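Local coordinates for protein polymeric immunoglobulin receptor (Mus musculus, PDB 4NOF) that probably carries polymeric immunoglobulins across mucosal epithelia, its cleaved extracellular part, which includes this V-type domain, being released as secretory component, at residues 25-30 with 74-79. Numbering follows the deposited sequence.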
ATOM      1  N   CYS A  25       0.385   0.899   6.997  1.00 17.92           N
ATOM      2  CA  CYS A  25      -0.311   2.138   6.646  1.00 19.28           C
ATOM      3  C   CYS A  25      -0.867   2.789   7.917  1.00 18.48           C
ATOM      4  O   CYS A  25      -1.981   2.459   8.351  1.00 18.39           O
ATOM      5  CB  CYS A  25      -1.467   1.830   5.695  1.00 19.10           C
ATOM      6  SG  CYS A  25      -0.911   1.172   4.094  1.00 20.71           S
ATOM      7  N   PRO A  26      -0.104   3.708   8.513  1.00 19.32           N
ATOM      8  CA  PRO A  26      -0.585   4.431   9.695  1.00 20.94           C
ATOM      9  C   PRO A  26      -1.635   5.476   9.390  1.00 20.90           C
ATOM     10  O   PRO A  26      -1.652   6.048   8.312  1.00 20.90           O
ATOM     11  CB  PRO A  26       0.678   5.128  10.258  1.00 22.50           C
ATOM     12  CG  PRO A  26       1.778   4.884   9.291  1.00 24.50           C
ATOM     13  CD  PRO A  26       1.252   4.119   8.103  1.00 21.91           C
ATOM     14  N   PHE A  27      -2.523   5.724  10.350  1.00 20.34           N
ATOM     15  CA  PHE A  27      -3.490   6.791  10.231  1.00 19.80           C
ATOM     16  C   PHE A  27      -3.887   7.296  11.622  1.00 22.97           C
ATOM     17  O   PHE A  27      -3.516   6.695  12.633  1.00 23.41           O
ATOM     18  CB  PHE A  27      -4.720   6.346   9.434  1.00 20.62           C
ATOM     19  CG  PHE A  27      -5.464   5.193  10.035  1.00 20.26           C
ATOM     20  CD1 PHE A  27      -5.099   3.870   9.752  1.00 19.29           C
ATOM     21  CD2 PHE A  27      -6.496   5.407  10.919  1.00 21.20           C
ATOM     22  CE1 PHE A  27      -5.777   2.795  10.339  1.00 20.80           C
ATOM     23  CE2 PHE A  27      -7.196   4.344  11.486  1.00 21.88           C
ATOM     24  CZ  PHE A  27      -6.840   3.039  11.210  1.00 20.83           C
ATOM     25  N   LYS A  28      -4.701   8.349  11.627  1.00 24.78           N
ATOM     26  CA  LYS A  28      -5.158   9.005  12.847  1.00 27.86           C
ATOM     27  C   LYS A  28      -6.603   8.692  13.161  1.00 25.81           C
ATOM     28  O   LYS A  28      -7.388   8.288  12.314  1.00 24.21           O
ATOM     29  CB  LYS A  28      -5.007  10.526  12.726  1.00 28.65           C
ATOM     30  CG  LYS A  28      -3.625  10.995  12.325  1.00 32.56           C
ATOM     31  CD  LYS A  28      -2.597  10.726  13.394  1.00 36.20           C
ATOM     32  CE  LYS A  28      -1.373  11.605  13.177  1.00 39.93           C
ATOM     33  NZ  LYS A  28      -0.257  11.110  14.019  1.00 42.67           N
ATOM     34  N   ARG A  29      -6.974   8.930  14.412  1.00 28.84           N
ATOM     35  CA  ARG A  29      -8.334   8.630  14.881  1.00 31.22           C
ATOM     36  C   ARG A  29      -9.450   9.232  14.020  1.00 28.07           C
ATOM     37  O   ARG A  29     -10.440   8.561  13.739  1.00 28.93           O
ATOM     38  CB  ARG A  29      -8.475   9.056  16.358  1.00 38.47           C
ATOM     39  CG  ARG A  29      -9.679   8.459  17.065  1.00 46.08           C
ATOM     40  CD  ARG A  29      -9.695   8.837  18.537  1.00 53.75           C
ATOM     41  NE  ARG A  29     -10.028  10.252  18.742  1.00 59.71           N
ATOM     42  CZ  ARG A  29      -9.152  11.238  18.943  1.00 66.37           C
ATOM     43  NH1 ARG A  29      -7.839  11.007  18.973  1.00 69.42           N
ATOM     44  NH2 ARG A  29      -9.600  12.480  19.119  1.00 66.97           N
ATOM     45  N   GLU A  30      -9.255  10.466  13.544  1.00 28.86           N
ATOM     46  CA  GLU A  30     -10.202  11.158  12.676  1.00 32.39           C
ATOM     47  C   GLU A  30     -10.678  10.296  11.474  1.00 30.01           C
ATOM     48  O   GLU A  30     -11.815  10.417  11.020  1.00 31.27           O
ATOM     49  CB  GLU A  30      -9.555  12.494  12.200  1.00 37.01           C
ATOM     50  CG  GLU A  30      -9.900  12.966  10.795  1.00 41.28           C
ATOM     51  CD  GLU A  30      -9.261  14.306  10.435  1.00 46.05           C
ATOM     52  OE1 GLU A  30      -8.026  14.455  10.545  1.00 46.00           O
ATOM     53  OE2 GLU A  30     -10.004  15.214  10.020  1.00 53.44           O
ATOM     54  N   THR A  74      -4.975   2.305  14.919  1.00 25.79           N
ATOM     55  CA  THR A  74      -4.311   3.398  14.191  1.00 28.74           C
ATOM     56  C   THR A  74      -3.394   2.953  13.048  1.00 26.05           C
ATOM     57  O   THR A  74      -2.579   3.719  12.585  1.00 23.99           O
ATOM     58  CB  THR A  74      -3.445   4.271  15.129  1.00 31.35           C
ATOM     59  OG1 THR A  74      -2.374   3.491  15.663  1.00 33.70           O
ATOM     60  CG2 THR A  74      -4.273   4.852  16.240  1.00 37.20           C
ATOM     61  N   VAL A  75      -3.533   1.707  12.597  1.00 22.83           N
ATOM     62  CA  VAL A  75      -2.698   1.208  11.513  1.00 21.13           C
ATOM     63  C   VAL A  75      -3.456   0.106  10.799  1.00 18.72           C
ATOM     64  O   VAL A  75      -4.130  -0.694  11.439  1.00 18.53           O
ATOM     65  CB  VAL A  75      -1.318   0.676  11.996  1.00 25.52           C
ATOM     66  CG1 VAL A  75      -1.479  -0.542  12.872  1.00 26.80           C
ATOM     67  CG2 VAL A  75      -0.432   0.355  10.820  1.00 24.99           C
ATOM     68  N   PHE A  76      -3.365   0.086   9.467  1.00 17.09           N
ATOM     69  CA  PHE A  76      -3.780  -1.071   8.698  1.00 15.71           C
ATOM     70  C   PHE A  76      -2.628  -1.584   7.876  1.00 15.60           C
ATOM     71  O   PHE A  76      -1.564  -0.940   7.764  1.00 17.14           O
ATOM     72  CB  PHE A  76      -5.043  -0.853   7.855  1.00 15.11           C
ATOM     73  CG  PHE A  76      -4.870   0.069   6.676  1.00 15.29           C
ATOM     74  CD1 PHE A  76      -5.015   1.445   6.825  1.00 16.06           C
ATOM     75  CD2 PHE A  76      -4.639  -0.450   5.378  1.00 14.89           C
ATOM     76  CE1 PHE A  76      -4.886   2.293   5.717  1.00 15.63           C
ATOM     77  CE2 PHE A  76      -4.524   0.408   4.274  1.00 15.53           C
ATOM     78  CZ  PHE A  76      -4.637   1.780   4.460  1.00 15.16           C
ATOM     79  N   TYR A  77      -2.819  -2.787   7.350  1.00 14.89           N
ATOM     80  CA  TYR A  77      -1.760  -3.501   6.672  1.00 14.94           C
ATOM     81  C   TYR A  77      -2.255  -4.011   5.349  1.00 14.95           C
ATOM     82  O   TYR A  77      -3.416  -4.373   5.210  1.00 16.63           O
ATOM     83  CB  TYR A  77      -1.239  -4.667   7.484  1.00 16.70           C
ATOM     84  CG  TYR A  77      -0.740  -4.295   8.853  1.00 18.74           C
ATOM     85  CD1 TYR A  77       0.575  -3.854   9.040  1.00 20.27           C
ATOM     86  CD2 TYR A  77      -1.597  -4.309   9.943  1.00 19.75           C
ATOM     87  CE1 TYR A  77       1.037  -3.499  10.317  1.00 22.45           C
ATOM     88  CE2 TYR A  77      -1.135  -3.941  11.224  1.00 22.75           C
ATOM     89  CZ  TYR A  77       0.167  -3.552  11.397  1.00 23.05           C
ATOM     90  OH  TYR A  77       0.612  -3.187  12.676  1.00 28.79           O
ATOM     91  N   VAL A  78      -1.357  -4.007   4.365  1.00 15.09           N
ATOM     92  CA  VAL A  78      -1.595  -4.717   3.113  1.00 15.85           C
ATOM     93  C   VAL A  78      -0.467  -5.686   2.829  1.00 15.15           C
ATOM     94  O   VAL A  78       0.692  -5.285   2.720  1.00 16.35           O
ATOM     95  CB  VAL A  78      -1.757  -3.752   1.920  1.00 15.43           C
ATOM     96  CG1 VAL A  78      -1.994  -4.538   0.649  1.00 16.39           C
ATOM     97  CG2 VAL A  78      -2.913  -2.789   2.181  1.00 16.57           C
ATOM     98  N   ASN A  79      -0.790  -6.974   2.777  1.00 15.88           N
ATOM     99  CA  ASN A  79       0.197  -7.955   2.403  1.00 17.96           C
ATOM    100  C   ASN A  79       0.090  -8.176   0.935  1.00 18.08           C
ATOM    101  O   ASN A  79      -0.996  -8.388   0.433  1.00 18.00           O
ATOM    102  CB  ASN A  79       0.028  -9.290   3.141  1.00 19.81           C
ATOM    103  CG  ASN A  79       1.180 -10.249   2.839  1.00 22.65           C
ATOM    104  OD1 ASN A  79       1.043 -11.098   1.987  1.00 25.28           O
ATOM    105  ND2 ASN A  79       2.329 -10.043   3.463  1.00 22.94           N
TER
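Cys25 and Phe76 face each other as an antiparallel hydrogen-bonded pair, joining strand 21-26 to strand 75-80 in the three-stranded sheet of this V-set immunoglobulin domain. Cys25 N donates to Phe76 O over 2.8 Å, and Phe76 N returns a bond to Cys25 O. A third bond, Phe27 N to Thr74 O at 3.0 Å, carries the pairing past the non-hydrogen-bonded pair Pro26 and Val75. Weaker CA-H...O contacts fill in between, with Val75 CA 3.5 Å from Cys25 O.

The aromatic contacts lie on the inward side. Cys25 CB sits over the centre of the Phe76 ring, 3.4 Å from its centroid, a close CH-pi contact; SG lies oblique to the same ring at 4.1 Å from the centroid. Phe76 adopts chi1 70°, which sets CG between its own backbone N and carbonyl carbon and turns the ring face against Cys25 CB. The two phenylalanine side chains run at about a right angle to each other, and Phe27 CD1 meets the Phe76 edge in the plane of that ring, 3.8 Å from Phe76 CD1. Over one face of the Phe27 ring lies the Thr74 backbone, with Thr74 CA in CH-pi contact at 4.1 Å from the centroid. Met68 and Lys36 touch both phenylalanines.

Cys25 SG is disulfide-bonded to Cys93 on strand 89-95 of the other sheet, the canonical bridge of the immunoglobulin sandwich. The buried cysteine, its main chain gripped by two bonds and its CB set against the Phe76 face, probably has little freedom at this end of the bridge.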